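Local coordinates for NOL1/NOP2/sun family protein (Enterococcus faecium, PDB 3M4X) that probably methylates ribosomal RNA, most likely at carbon 5 of cytosine with S-adenosylmethionine as donor, as RsmB/RsmF-type methyltransferases with a PUA-like RNA-binding domain do, at residues 35-40 / 291-296; 46-51 / 430-435; 130-135 / 157-162; 204-209 / 239-244; 228-233 / 298-303. All blocks are in the same frame, centred on the assembly; numbering follows the deposited sequence.

Interaction 1. Residues 35-40 / 291-296; sequences SVKKGF and QGEGHF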
# COMPACT_ATOMS: atom_id res chain seq x y z
N SER A 35 15.47 20.50 1.89
CA SER A 35 15.62 19.31 1.06
C SER A 35 14.42 18.38 1.15
O SER A 35 13.96 18.09 2.24
CB SER A 35 16.82 18.52 1.55
OG SER A 35 16.85 18.53 2.97
N VAL A 36 13.96 17.89 0.01
CA VAL A 36 12.95 16.83 -0.00
C VAL A 36 13.50 15.56 0.65
O VAL A 36 14.55 15.05 0.26
CB VAL A 36 12.51 16.49 -1.43
CG1 VAL A 36 11.74 15.17 -1.45
CG2 VAL A 36 11.67 17.61 -2.00
N LYS A 37 12.78 15.06 1.65
CA LYS A 37 13.18 13.87 2.39
C LYS A 37 12.84 12.61 1.62
O LYS A 37 11.79 12.52 0.98
CB LYS A 37 12.48 13.84 3.76
CG LYS A 37 12.48 15.16 4.51
CD LYS A 37 13.89 15.66 4.80
CE LYS A 37 13.84 16.84 5.75
NZ LYS A 37 15.11 17.61 5.77
N LYS A 38 13.72 11.61 1.69
CA LYS A 38 13.50 10.37 0.96
C LYS A 38 13.61 9.18 1.90
O LYS A 38 14.45 9.17 2.81
CB LYS A 38 14.48 10.28 -0.20
CG LYS A 38 14.40 11.47 -1.15
CD LYS A 38 15.61 11.58 -2.10
CE LYS A 38 16.78 12.34 -1.46
NZ LYS A 38 18.00 12.39 -2.33
N GLY A 39 12.75 8.18 1.69
CA GLY A 39 12.72 7.02 2.57
C GLY A 39 12.17 5.78 1.89
O GLY A 39 11.67 5.83 0.78
N PHE A 40 12.27 4.66 2.59
CA PHE A 40 11.70 3.41 2.12
C PHE A 40 11.50 2.52 3.32
O PHE A 40 11.97 2.83 4.40
CB PHE A 40 12.62 2.72 1.10
CG PHE A 40 13.95 2.29 1.66
CD1 PHE A 40 14.15 0.98 2.06
CD2 PHE A 40 15.01 3.18 1.77
CE1 PHE A 40 15.38 0.56 2.56
CE2 PHE A 40 16.25 2.78 2.27
CZ PHE A 40 16.43 1.47 2.67
N GLN A 291 10.17 16.18 10.75
CA GLN A 291 10.80 15.49 9.64
C GLN A 291 9.79 15.27 8.52
O GLN A 291 8.61 15.03 8.79
CB GLN A 291 11.40 14.17 10.11
CG GLN A 291 12.65 14.38 10.92
CD GLN A 291 13.57 15.38 10.25
OE1 GLN A 291 13.77 15.33 9.03
NE2 GLN A 291 14.13 16.31 11.03
N GLY A 292 10.23 15.37 7.28
CA GLY A 292 9.36 15.08 6.16
C GLY A 292 8.70 16.28 5.51
O GLY A 292 8.87 17.42 5.94
N GLU A 293 7.89 16.00 4.50
CA GLU A 293 7.38 17.01 3.59
C GLU A 293 6.18 17.81 4.09
O GLU A 293 6.07 19.01 3.83
CB GLU A 293 7.09 16.37 2.24
CG GLU A 293 8.36 15.92 1.54
CD GLU A 293 9.36 17.06 1.40
OE1 GLU A 293 10.48 16.97 1.94
OE2 GLU A 293 9.00 18.07 0.76
N GLY A 294 5.29 17.15 4.81
CA GLY A 294 4.07 17.80 5.25
C GLY A 294 2.87 16.89 5.10
O GLY A 294 2.57 16.39 4.02
N HIS A 295 2.19 16.67 6.21
CA HIS A 295 1.03 15.79 6.24
C HIS A 295 0.10 16.18 7.38
O HIS A 295 0.50 16.79 8.37
CB HIS A 295 1.48 14.33 6.40
CG HIS A 295 1.28 13.50 5.17
ND1 HIS A 295 2.22 13.40 4.17
CD2 HIS A 295 0.23 12.75 4.77
CE1 HIS A 295 1.77 12.61 3.21
NE2 HIS A 295 0.56 12.20 3.55
N PHE A 296 -1.17 15.84 7.20
CA PHE A 296 -2.15 15.91 8.26
C PHE A 296 -2.76 14.52 8.40
O PHE A 296 -3.08 13.88 7.40
CB PHE A 296 -3.24 16.93 7.87
CG PHE A 296 -4.36 17.01 8.85
CD1 PHE A 296 -4.22 17.75 10.02
CD2 PHE A 296 -5.58 16.38 8.59
CE1 PHE A 296 -5.27 17.85 10.93
CE2 PHE A 296 -6.63 16.48 9.49
CZ PHE A 296 -6.48 17.21 10.65

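Interaction 2. Residues 46-51 / 430-435; sequences KPAGLD and LDKIPV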
# COMPACT_ATOMS: atom_id res chain seq x y z
N LYS A 46 8.28 -10.75 4.16
CA LYS A 46 9.29 -11.53 3.43
C LYS A 46 10.19 -12.37 4.34
O LYS A 46 10.46 -11.99 5.47
CB LYS A 46 10.15 -10.60 2.58
CG LYS A 46 9.38 -9.79 1.53
CD LYS A 46 8.98 -10.68 0.36
CE LYS A 46 8.08 -9.92 -0.59
NZ LYS A 46 8.06 -10.49 -1.95
N PRO A 47 10.66 -13.52 3.84
CA PRO A 47 11.70 -14.30 4.54
C PRO A 47 12.92 -13.43 4.82
O PRO A 47 13.51 -12.93 3.86
CB PRO A 47 12.08 -15.38 3.51
CG PRO A 47 10.94 -15.47 2.56
CD PRO A 47 10.26 -14.12 2.55
N ALA A 48 13.32 -13.29 6.08
CA ALA A 48 14.49 -12.47 6.42
C ALA A 48 14.45 -11.08 5.82
O ALA A 48 15.45 -10.58 5.31
CB ALA A 48 15.78 -13.18 5.99
N GLY A 49 13.29 -10.44 5.85
CA GLY A 49 13.14 -9.15 5.22
C GLY A 49 14.19 -8.14 5.67
O GLY A 49 14.88 -7.54 4.85
N LEU A 50 14.30 -7.95 6.97
CA LEU A 50 15.22 -6.94 7.49
C LEU A 50 16.67 -7.37 7.29
O LEU A 50 17.51 -6.56 6.87
CB LEU A 50 14.94 -6.66 8.97
CG LEU A 50 15.95 -5.80 9.74
CD1 LEU A 50 16.02 -4.32 9.24
CD2 LEU A 50 15.59 -5.85 11.22
N ASP A 51 16.98 -8.62 7.60
CA ASP A 51 18.35 -9.11 7.45
C ASP A 51 18.83 -8.89 6.02
O ASP A 51 19.96 -8.46 5.78
CB ASP A 51 18.46 -10.59 7.82
CG ASP A 51 19.89 -11.13 7.64
OD1 ASP A 51 20.82 -10.33 7.47
OD2 ASP A 51 20.08 -12.37 7.66
N LEU A 430 17.79 -16.04 -4.09
CA LEU A 430 19.06 -15.33 -3.98
C LEU A 430 19.37 -15.12 -2.50
O LEU A 430 18.74 -14.31 -1.83
CB LEU A 430 18.99 -13.99 -4.71
CG LEU A 430 20.20 -13.06 -4.81
CD1 LEU A 430 21.40 -13.76 -5.44
CD2 LEU A 430 19.81 -11.84 -5.64
N ASP A 431 20.35 -15.86 -2.00
CA ASP A 431 20.67 -15.88 -0.58
C ASP A 431 19.45 -16.40 0.16
O ASP A 431 19.28 -17.62 0.30
CB ASP A 431 21.10 -14.50 -0.07
CG ASP A 431 21.67 -14.54 1.35
OD1 ASP A 431 21.37 -15.49 2.11
OD2 ASP A 431 22.43 -13.62 1.71
N LYS A 432 18.58 -15.49 0.60
CA LYS A 432 17.33 -15.90 1.24
C LYS A 432 16.10 -15.28 0.56
O LYS A 432 14.97 -15.42 1.03
CB LYS A 432 17.35 -15.54 2.73
CG LYS A 432 18.22 -16.46 3.58
CD LYS A 432 18.08 -16.10 5.05
CE LYS A 432 19.12 -16.84 5.88
NZ LYS A 432 19.05 -16.47 7.32
N ILE A 433 16.34 -14.60 -0.56
CA ILE A 433 15.29 -13.86 -1.25
C ILE A 433 14.70 -14.67 -2.39
O ILE A 433 15.41 -14.98 -3.36
CB ILE A 433 15.84 -12.58 -1.87
CG1 ILE A 433 16.58 -11.75 -0.84
CG2 ILE A 433 14.71 -11.79 -2.51
CD1 ILE A 433 17.39 -10.62 -1.47
N PRO A 434 13.40 -14.99 -2.30
CA PRO A 434 12.69 -15.63 -3.41
C PRO A 434 12.48 -14.61 -4.52
O PRO A 434 11.83 -13.58 -4.30
CB PRO A 434 11.33 -16.04 -2.80
CG PRO A 434 11.57 -16.07 -1.31
CD PRO A 434 12.56 -14.92 -1.09
N VAL A 435 13.03 -14.87 -5.70
CA VAL A 435 12.95 -13.88 -6.76
C VAL A 435 12.00 -14.25 -7.89
O VAL A 435 11.76 -13.43 -8.78
CB VAL A 435 14.33 -13.54 -7.32
CG1 VAL A 435 15.23 -13.07 -6.20
CG2 VAL A 435 14.95 -14.75 -8.02
O HOH W 1 10.18 -12.55 -2.42

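Interaction 3. Residues 130-135 / 157-162; sequences KGLLVT and NAIVTN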
# COMPACT_ATOMS: atom_id res chain seq x y z
N LYS A 130 -3.24 -11.99 7.35
CA LYS A 130 -4.55 -12.32 7.93
C LYS A 130 -5.58 -11.21 7.72
O LYS A 130 -5.26 -10.01 7.72
CB LYS A 130 -4.40 -12.62 9.42
CG LYS A 130 -3.41 -13.75 9.70
CD LYS A 130 -3.68 -14.43 11.03
CE LYS A 130 -2.69 -15.57 11.28
NZ LYS A 130 -2.82 -16.18 12.64
N GLY A 131 -6.83 -11.63 7.56
CA GLY A 131 -7.91 -10.71 7.31
C GLY A 131 -8.05 -10.40 5.84
O GLY A 131 -7.62 -11.17 5.00
N LEU A 132 -8.65 -9.26 5.53
CA LEU A 132 -8.92 -8.88 4.16
C LEU A 132 -8.59 -7.42 3.93
O LEU A 132 -9.11 -6.54 4.61
CB LEU A 132 -10.39 -9.12 3.81
CG LEU A 132 -10.86 -8.56 2.47
CD1 LEU A 132 -10.19 -9.26 1.29
CD2 LEU A 132 -12.37 -8.65 2.34
N LEU A 133 -7.73 -7.16 2.95
CA LEU A 133 -7.35 -5.79 2.63
C LEU A 133 -7.96 -5.47 1.29
O LEU A 133 -7.57 -6.05 0.28
CB LEU A 133 -5.82 -5.69 2.50
CG LEU A 133 -5.05 -4.36 2.62
CD1 LEU A 133 -3.91 -4.27 1.61
CD2 LEU A 133 -5.92 -3.13 2.54
N VAL A 134 -8.93 -4.57 1.25
CA VAL A 134 -9.34 -4.09 -0.06
C VAL A 134 -8.74 -2.71 -0.37
O VAL A 134 -8.76 -1.79 0.45
CB VAL A 134 -10.86 -4.30 -0.42
CG1 VAL A 134 -11.63 -4.94 0.72
CG2 VAL A 134 -11.50 -3.04 -0.95
N THR A 135 -8.13 -2.64 -1.54
CA THR A 135 -7.33 -1.49 -1.91
C THR A 135 -7.92 -0.96 -3.19
O THR A 135 -7.88 -1.62 -4.22
CB THR A 135 -5.88 -1.89 -2.19
OG1 THR A 135 -5.44 -2.84 -1.23
CG2 THR A 135 -5.01 -0.69 -2.10
N ASN A 157 -3.63 -11.49 0.74
CA ASN A 157 -5.01 -11.33 1.20
C ASN A 157 -5.69 -10.03 0.72
O ASN A 157 -6.60 -9.51 1.38
CB ASN A 157 -5.09 -11.41 2.73
CG ASN A 157 -4.34 -10.28 3.42
OD1 ASN A 157 -3.46 -9.66 2.81
ND2 ASN A 157 -4.68 -10.00 4.68
N ALA A 158 -5.26 -9.51 -0.43
CA ALA A 158 -5.78 -8.25 -0.92
C ALA A 158 -6.71 -8.42 -2.12
O ALA A 158 -6.50 -9.28 -2.97
CB ALA A 158 -4.65 -7.29 -1.26
N ILE A 159 -7.75 -7.59 -2.16
CA ILE A 159 -8.56 -7.43 -3.37
C ILE A 159 -8.29 -6.02 -3.88
O ILE A 159 -8.55 -5.06 -3.18
CB ILE A 159 -10.05 -7.52 -3.07
CG1 ILE A 159 -10.38 -8.86 -2.40
CG2 ILE A 159 -10.85 -7.36 -4.34
CD1 ILE A 159 -10.04 -10.04 -3.24
N VAL A 160 -7.76 -5.90 -5.08
CA VAL A 160 -7.50 -4.59 -5.66
C VAL A 160 -8.69 -4.13 -6.53
O VAL A 160 -9.09 -4.79 -7.50
CB VAL A 160 -6.17 -4.55 -6.44
CG1 VAL A 160 -6.02 -3.23 -7.16
CG2 VAL A 160 -5.00 -4.76 -5.49
N THR A 161 -9.24 -2.99 -6.15
CA THR A 161 -10.47 -2.48 -6.74
C THR A 161 -10.23 -1.23 -7.59
O THR A 161 -9.30 -0.45 -7.34
CB THR A 161 -11.48 -2.18 -5.63
OG1 THR A 161 -12.13 -3.40 -5.25
CG2 THR A 161 -12.51 -1.22 -6.10
N ASN A 162 -11.08 -1.05 -8.59
CA ASN A 162 -10.96 0.08 -9.51
C ASN A 162 -12.26 0.87 -9.59
O ASN A 162 -12.95 0.83 -10.59
CB ASN A 162 -10.58 -0.43 -10.90
CG ASN A 162 -10.50 0.68 -11.91
OD1 ASN A 162 -10.72 0.45 -13.10
ND2 ASN A 162 -10.18 1.88 -11.45

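Interaction 4. Residues 204-209 / 239-244; sequences ESPLYC and PEENEE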
# COMPACT_ATOMS: atom_id res chain seq x y z
N GLU A 204 -8.37 29.03 -4.66
CA GLU A 204 -9.66 28.36 -4.49
C GLU A 204 -9.51 26.86 -4.28
O GLU A 204 -10.49 26.16 -4.04
CB GLU A 204 -10.56 28.62 -5.69
CG GLU A 204 -11.12 30.03 -5.76
CD GLU A 204 -11.99 30.24 -6.99
OE1 GLU A 204 -11.75 29.57 -8.01
OE2 GLU A 204 -12.91 31.08 -6.92
N SER A 205 -8.28 26.36 -4.37
CA SER A 205 -8.04 24.92 -4.27
C SER A 205 -8.47 24.33 -2.93
O SER A 205 -9.08 23.27 -2.90
CB SER A 205 -6.57 24.60 -4.54
OG SER A 205 -6.21 24.90 -5.88
N PRO A 206 -8.14 25.00 -1.82
CA PRO A 206 -8.49 24.37 -0.55
C PRO A 206 -9.98 24.07 -0.42
O PRO A 206 -10.34 22.95 -0.02
CB PRO A 206 -8.04 25.40 0.48
CG PRO A 206 -6.88 26.09 -0.19
CD PRO A 206 -7.28 26.18 -1.64
N LEU A 207 -10.83 25.04 -0.75
CA LEU A 207 -12.28 24.87 -0.60
C LEU A 207 -12.84 23.90 -1.64
O LEU A 207 -13.74 23.12 -1.34
CB LEU A 207 -13.01 26.21 -0.66
CG LEU A 207 -12.97 27.13 0.57
CD1 LEU A 207 -13.54 26.42 1.79
CD2 LEU A 207 -11.56 27.65 0.84
N TYR A 208 -12.32 23.96 -2.86
CA TYR A 208 -12.70 23.00 -3.88
C TYR A 208 -12.39 21.57 -3.41
O TYR A 208 -13.19 20.65 -3.60
CB TYR A 208 -11.95 23.30 -5.18
CG TYR A 208 -12.17 22.28 -6.28
CD1 TYR A 208 -13.11 22.49 -7.28
CD2 TYR A 208 -11.42 21.11 -6.32
CE1 TYR A 208 -13.31 21.56 -8.28
CE2 TYR A 208 -11.61 20.16 -7.32
CZ TYR A 208 -12.56 20.39 -8.30
OH TYR A 208 -12.75 19.46 -9.30
N CYS A 209 -11.23 21.41 -2.79
CA CYS A 209 -10.81 20.10 -2.31
C CYS A 209 -11.61 19.69 -1.09
O CYS A 209 -11.94 18.52 -0.93
CB CYS A 209 -9.31 20.10 -1.99
SG CYS A 209 -8.26 20.06 -3.46
N PRO A 239 -6.18 24.49 6.61
CA PRO A 239 -7.24 24.20 7.58
C PRO A 239 -8.48 23.69 6.88
O PRO A 239 -9.12 22.78 7.39
CB PRO A 239 -7.53 25.57 8.21
CG PRO A 239 -6.18 26.30 8.10
CD PRO A 239 -5.60 25.84 6.79
N GLU A 240 -8.82 24.27 5.73
CA GLU A 240 -10.05 23.92 5.04
C GLU A 240 -10.13 22.41 4.75
O GLU A 240 -11.21 21.85 4.71
CB GLU A 240 -10.24 24.73 3.76
CG GLU A 240 -10.46 26.24 3.99
CD GLU A 240 -9.15 26.99 4.23
OE1 GLU A 240 -8.07 26.36 4.21
OE2 GLU A 240 -9.19 28.22 4.44
N GLU A 241 -8.97 21.77 4.58
CA GLU A 241 -8.92 20.35 4.25
C GLU A 241 -8.55 19.44 5.41
O GLU A 241 -8.61 18.22 5.30
CB GLU A 241 -7.94 20.12 3.10
CG GLU A 241 -8.35 20.84 1.84
CD GLU A 241 -7.25 20.92 0.85
OE1 GLU A 241 -6.59 21.98 0.77
OE2 GLU A 241 -7.02 19.91 0.15
N ASN A 242 -8.17 20.04 6.53
CA ASN A 242 -7.72 19.30 7.70
C ASN A 242 -8.66 19.48 8.89
O ASN A 242 -9.63 18.73 9.04
CB ASN A 242 -6.30 19.72 8.06
CG ASN A 242 -5.30 19.48 6.92
OD1 ASN A 242 -4.20 20.05 6.91
ND2 ASN A 242 -5.67 18.64 5.96
N GLU A 243 -8.38 20.45 9.75
CA GLU A 243 -9.21 20.65 10.95
C GLU A 243 -10.69 20.90 10.62
O GLU A 243 -11.56 20.54 11.41
CB GLU A 243 -8.71 21.81 11.81
CG GLU A 243 -7.39 21.58 12.53
CD GLU A 243 -6.17 21.93 11.67
OE1 GLU A 243 -6.36 22.24 10.48
OE2 GLU A 243 -5.03 21.89 12.19
N GLU A 244 -10.97 21.53 9.49
CA GLU A 244 -12.36 21.85 9.17
C GLU A 244 -13.10 20.59 8.70
O GLU A 244 -14.27 20.42 9.02
CB GLU A 244 -12.49 23.00 8.16
CG GLU A 244 -12.10 24.36 8.75
CD GLU A 244 -12.32 25.53 7.78
OE1 GLU A 244 -13.17 25.41 6.88
OE2 GLU A 244 -11.64 26.57 7.93

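Interaction 5. Residues 228-233 / 298-303; sequences GQLIYS and AKLTFH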
# COMPACT_ATOMS: atom_id res chain seq x y z
N GLY A 228 -15.91 0.73 14.09
CA GLY A 228 -14.88 0.71 13.07
C GLY A 228 -14.09 2.01 13.14
O GLY A 228 -14.56 3.02 13.68
N GLN A 229 -12.88 1.99 12.60
CA GLN A 229 -12.03 3.15 12.69
C GLN A 229 -11.77 3.76 11.34
O GLN A 229 -11.62 3.05 10.34
CB GLN A 229 -10.73 2.82 13.43
CG GLN A 229 -11.00 2.29 14.83
CD GLN A 229 -9.97 2.77 15.83
OE1 GLN A 229 -8.84 2.27 15.87
NE2 GLN A 229 -10.36 3.74 16.65
N LEU A 230 -11.74 5.08 11.33
CA LEU A 230 -11.49 5.86 10.14
C LEU A 230 -10.22 6.65 10.34
O LEU A 230 -10.08 7.40 11.31
CB LEU A 230 -12.63 6.84 9.92
CG LEU A 230 -12.36 7.92 8.88
CD1 LEU A 230 -12.26 7.28 7.52
CD2 LEU A 230 -13.48 8.91 8.93
N ILE A 231 -9.29 6.48 9.41
CA ILE A 231 -8.09 7.28 9.39
C ILE A 231 -8.16 8.22 8.18
O ILE A 231 -8.28 7.76 7.04
CB ILE A 231 -6.81 6.42 9.36
CG1 ILE A 231 -6.59 5.69 10.69
CG2 ILE A 231 -5.60 7.29 9.06
CD1 ILE A 231 -7.38 4.39 10.86
N TYR A 232 -8.11 9.53 8.44
CA TYR A 232 -8.14 10.54 7.38
C TYR A 232 -6.81 11.27 7.27
O TYR A 232 -6.22 11.66 8.28
CB TYR A 232 -9.23 11.58 7.66
CG TYR A 232 -9.25 12.75 6.69
CD1 TYR A 232 -9.77 12.60 5.41
CD2 TYR A 232 -8.78 14.01 7.07
CE1 TYR A 232 -9.82 13.66 4.53
CE2 TYR A 232 -8.82 15.09 6.18
CZ TYR A 232 -9.35 14.91 4.92
OH TYR A 232 -9.42 15.96 4.01
N SER A 233 -6.35 11.48 6.05
CA SER A 233 -5.06 12.12 5.86
C SER A 233 -4.99 12.93 4.60
O SER A 233 -5.77 12.74 3.65
CB SER A 233 -3.94 11.09 5.83
OG SER A 233 -3.84 10.52 4.54
N ALA A 298 -5.62 12.11 10.98
CA ALA A 298 -6.56 12.01 12.09
C ALA A 298 -7.12 10.59 12.18
O ALA A 298 -7.35 9.92 11.16
CB ALA A 298 -7.69 13.03 11.91
N LYS A 299 -7.33 10.10 13.40
CA LYS A 299 -7.97 8.80 13.60
C LYS A 299 -9.28 8.97 14.36
O LYS A 299 -9.31 9.62 15.40
CB LYS A 299 -7.06 7.83 14.35
CG LYS A 299 -7.68 6.47 14.58
CD LYS A 299 -6.67 5.45 15.11
CE LYS A 299 -6.19 5.82 16.49
NZ LYS A 299 -5.41 4.76 17.17
N LEU A 300 -10.36 8.39 13.84
CA LEU A 300 -11.67 8.51 14.48
C LEU A 300 -12.32 7.15 14.65
O LEU A 300 -12.04 6.23 13.89
CB LEU A 300 -12.59 9.41 13.64
CG LEU A 300 -12.03 10.82 13.44
CD1 LEU A 300 -11.45 10.97 12.03
CD2 LEU A 300 -13.12 11.87 13.70
N THR A 301 -13.20 7.05 15.64
CA THR A 301 -14.03 5.88 15.81
C THR A 301 -15.47 6.20 15.44
O THR A 301 -16.02 7.22 15.85
CB THR A 301 -13.99 5.39 17.26
OG1 THR A 301 -12.67 4.99 17.61
CG2 THR A 301 -14.92 4.21 17.44
N PHE A 302 -16.08 5.32 14.65
CA PHE A 302 -17.49 5.47 14.28
C PHE A 302 -18.38 4.67 15.23
O PHE A 302 -18.11 3.50 15.49
CB PHE A 302 -17.67 4.98 12.84
CG PHE A 302 -19.09 4.89 12.38
CD1 PHE A 302 -19.82 6.03 12.13
CD2 PHE A 302 -19.69 3.65 12.20
CE1 PHE A 302 -21.13 5.95 11.69
CE2 PHE A 302 -20.99 3.56 11.77
CZ PHE A 302 -21.72 4.72 11.51
N HIS A 303 -19.43 5.30 15.76
CA HIS A 303 -20.29 4.64 16.75
C HIS A 303 -21.70 4.37 16.26
O HIS A 303 -22.55 3.88 17.01
CB HIS A 303 -20.31 5.45 18.04
CG HIS A 303 -18.95 5.63 18.64
ND1 HIS A 303 -18.40 4.72 19.52
CD2 HIS A 303 -18.01 6.59 18.46
CE1 HIS A 303 -17.19 5.12 19.86
NE2 HIS A 303 -16.93 6.25 19.23

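Interaction 1. Residues 35-40 / 291-296
The one hydrogen bond between 35-40 and 291-296 runs from K37 N to E293 OE1 (3.0 Å, 159° at the hydrogen). The N-H comes in from above the carboxylate plane. E293 reaches this donor because its chain folds back at chi2 (-55°), turning the carboxylate toward the loop that leads into strand 39-41. The same OE1 forms a salt bridge with R192, so a backbone amide and a guanidinium share one oxygen.

Van der Waals contacts close around this bond. V36 crosses the glutamate at about a right angle, its CA 3.1 Å from E293 OE1 and its CG2 3.9 Å from E293 OE2. The aliphatic part of K37 lies against bare backbone, with CG 3.5 Å from G292 CA. Glycine suits that place, since its positive phi (97°) would press a side chain against the preceding carbonyl.

Farther out the lysine brushes Q291: its CE methylene lies 3.6 Å from Q291 OE1, while its amine makes a weak hydrogen bond to S35 OG.

A buried carboxylate held by a main-chain amide and an arginine is probably kept ionised, and it fastens the N-terminal region to the loop before strand 295-302 of the methyltransferase domain.

Interaction 2. Residues 46-51 / 430-435
P47 and K432, their CA atoms 6.7 Å apart, mark where two tight turns meet: a type II turn from K46 to G49 and a type II' turn from L430 to I433. The second is the two-residue turn of a beta hairpin joining strands 426-430 and 433-441 in the PUA-like domain. L430 and I433 close it with a pair of backbone hydrogen bonds, each 2.7 Å between the N of one and the O of the other. The first turn leads into helix 49-56, with A48 at the N-cap position. P47 fits the second position of the type II turn because its ring fixes phi near the -55° needed there.

The contact itself is mostly apolar. P47 and P434 point their rings at each other and meet at the CG corners, 4.0 Å apart. Beside them K432, extended beyond CG, passes over A48, with CD 3.8 Å from A48 CB; a small methyl lets the long chain run past. The lysine amine ends 4.2 Å from D51 OD2, opposite charges that attract without reaching a salt bridge. D431, the residue before K432 in the turn, bonds to Y56 OH of helix 49-56.

Next to the prolines, the carbonyls of A84, L390 and R152 and a water compete for the three protons of K46 NZ, too few for all; the water lies 3.0 Å from K46 NZ and 2.7 Å from P434 O.

Interaction 3. Residues 130-135 / 157-162
L132 pushes its CD1 methyl into the dip between N157 O, 3.6 Å away, and the CG1 branch of I159, 3.7 Å away. With CG anti to the backbone N (chi1 171°), the leucine leans back over the neighbouring strand, and the two branched chains meet at an angle. On this same face V134 sets its CB against I159, 4.2 Å between the CB atoms, continuing a ridge of beta-branched and leucine side chains that V367 meets from beyond.

The other face is flatter beside L133: A158 has merely a methyl, and L133 CD1 settles 4.2 Å from A158 CB, while M127 of helix 118-127 covers the leucine. These strands, 132-135 and 158-161, run parallel in the first and last positions of a beta-alpha-beta crossover through helix 140-153, the repeating unit of the Rossmann-like methyltransferase fold. Four backbone hydrogen bonds zip them, from L133 N to N157 O at one end to T161 N and T135 O, 2.7 Å apart, at the other.

At the start of the strands N157 fills the notch beside G131. Its CG sits between the backbone N and the carbonyl carbon (chi1 64°), which curls the amide across the gap, and ND2 gives G131 O a weak bond of 3.2 Å.

Interaction 4. Residues 204-209 / 239-244
The carboxylate of E241 lies with one face against the first turn of helix 205-222: P206 CA, P206 O and C209 CB all stand on that same side of its plane. OE1 comes 3.3 Å from P206 CA and OE2 3.1 Å from C209 CB, so each oxygen rests on carbon of the helix. OE1 is satisfied by S186 OG, its strongest polar partner. Beyond CG the glutamate is extended, which carries the flat group across the gap to the helix, and its CG passes 3.4 Å from P206 O.

A second carboxylate, that of E240, turns one face over P206 CB and L207 CD2. Here the chain is bent at chi2 (80°), so that the oxygens swing toward K15, with which OE1 makes a salt bridge, and the methylene part is left for packing. L207 exploits this: CD2 touches E240 CG at 3.6 Å and CD1 follows at 3.8 Å. Proline suits the first turn of a helix, where its missing N-H costs nothing, and its ring gives the acidic chains a smooth surface.

Within 239-244, P239 O takes N-H groups from N242 and E244 on opposite faces of its plane, fixing the turn that starts helix 243-252. E241 also touches C185 and T236, in P-C and T-C-T sequences matching the two cysteine motifs of RNA 5-methylcytosine methyltransferases, so the contact probably borders the active site.

Interaction 5. Residues 228-233 / 298-303
Q229 crosses T301 and K299 of the facing strand obliquely, meeting T301 with the N-H end of its amide and K299 with the carbonyl end. NE2 donates to T301 OG1 at 2.8 Å with the acceptor in the amide plane, though the bond is bent to 143° at the hydrogen. Because T301 OG1 also bonds to E258 OE1, the threonine hydroxyl relays between three strands. Q229 OE1 lies 3.9 Å from K299 CD. The long K299 chain runs side by side with I231, their CG and CG1 atoms 4.1 Å apart, so its methylenes shield the isoleucine while the amine lies farther out.

The opposite face is mostly apolar. L230 and L300 form a hydrogen-bonded pair whose methyls meet, CD2 to CD1 at 4.2 Å, where helices 205-222 and 243-252 press on the sheet. A298 pairs with Y232 and turns its small methyl to I246 of helix 243-252, while the tyrosine ring leads away toward the helices and its OH bonds to E241 O. At the end F302 reaches I221.

Backbone bonds fasten the two chains throughout. L230 and L300 exchange a pair, L300 N to L230 O at 2.7 Å, and so do Y232 and A298; F302 N to G228 O, at 2.9 Å, is almost straight. Strand 228-234 is parallel to its other neighbour, 176-182, whereas 295-302 runs against both 228-234 and 255-258: this is the reversed last strand slotted between the fifth and sixth that marks the class I, Rossmann-like methyltransferase sheet.

Interactions 3, 4 and 5 belong to the methyltransferase domain. Interactions 3 and 5 sit in one sheet with centres 19 Å apart, 3 toward one edge and 5 near the other, and interaction 3 closes before 4 and 5 open. Interaction 4 touches 5 through Y232 and E241, joining the sheet to the turn that leads into helix 243-252. Interaction 1 shares strand 295-302 with interaction 5, and F296 packs on N242 of interaction 4; it ties the N-terminal region to the catalytic domain. Interaction 2, about 44 Å from interaction 4 centre to centre, joins that N-terminal region to the PUA-like domain. The N-terminal region thus bridges the catalytic and probable RNA-binding parts.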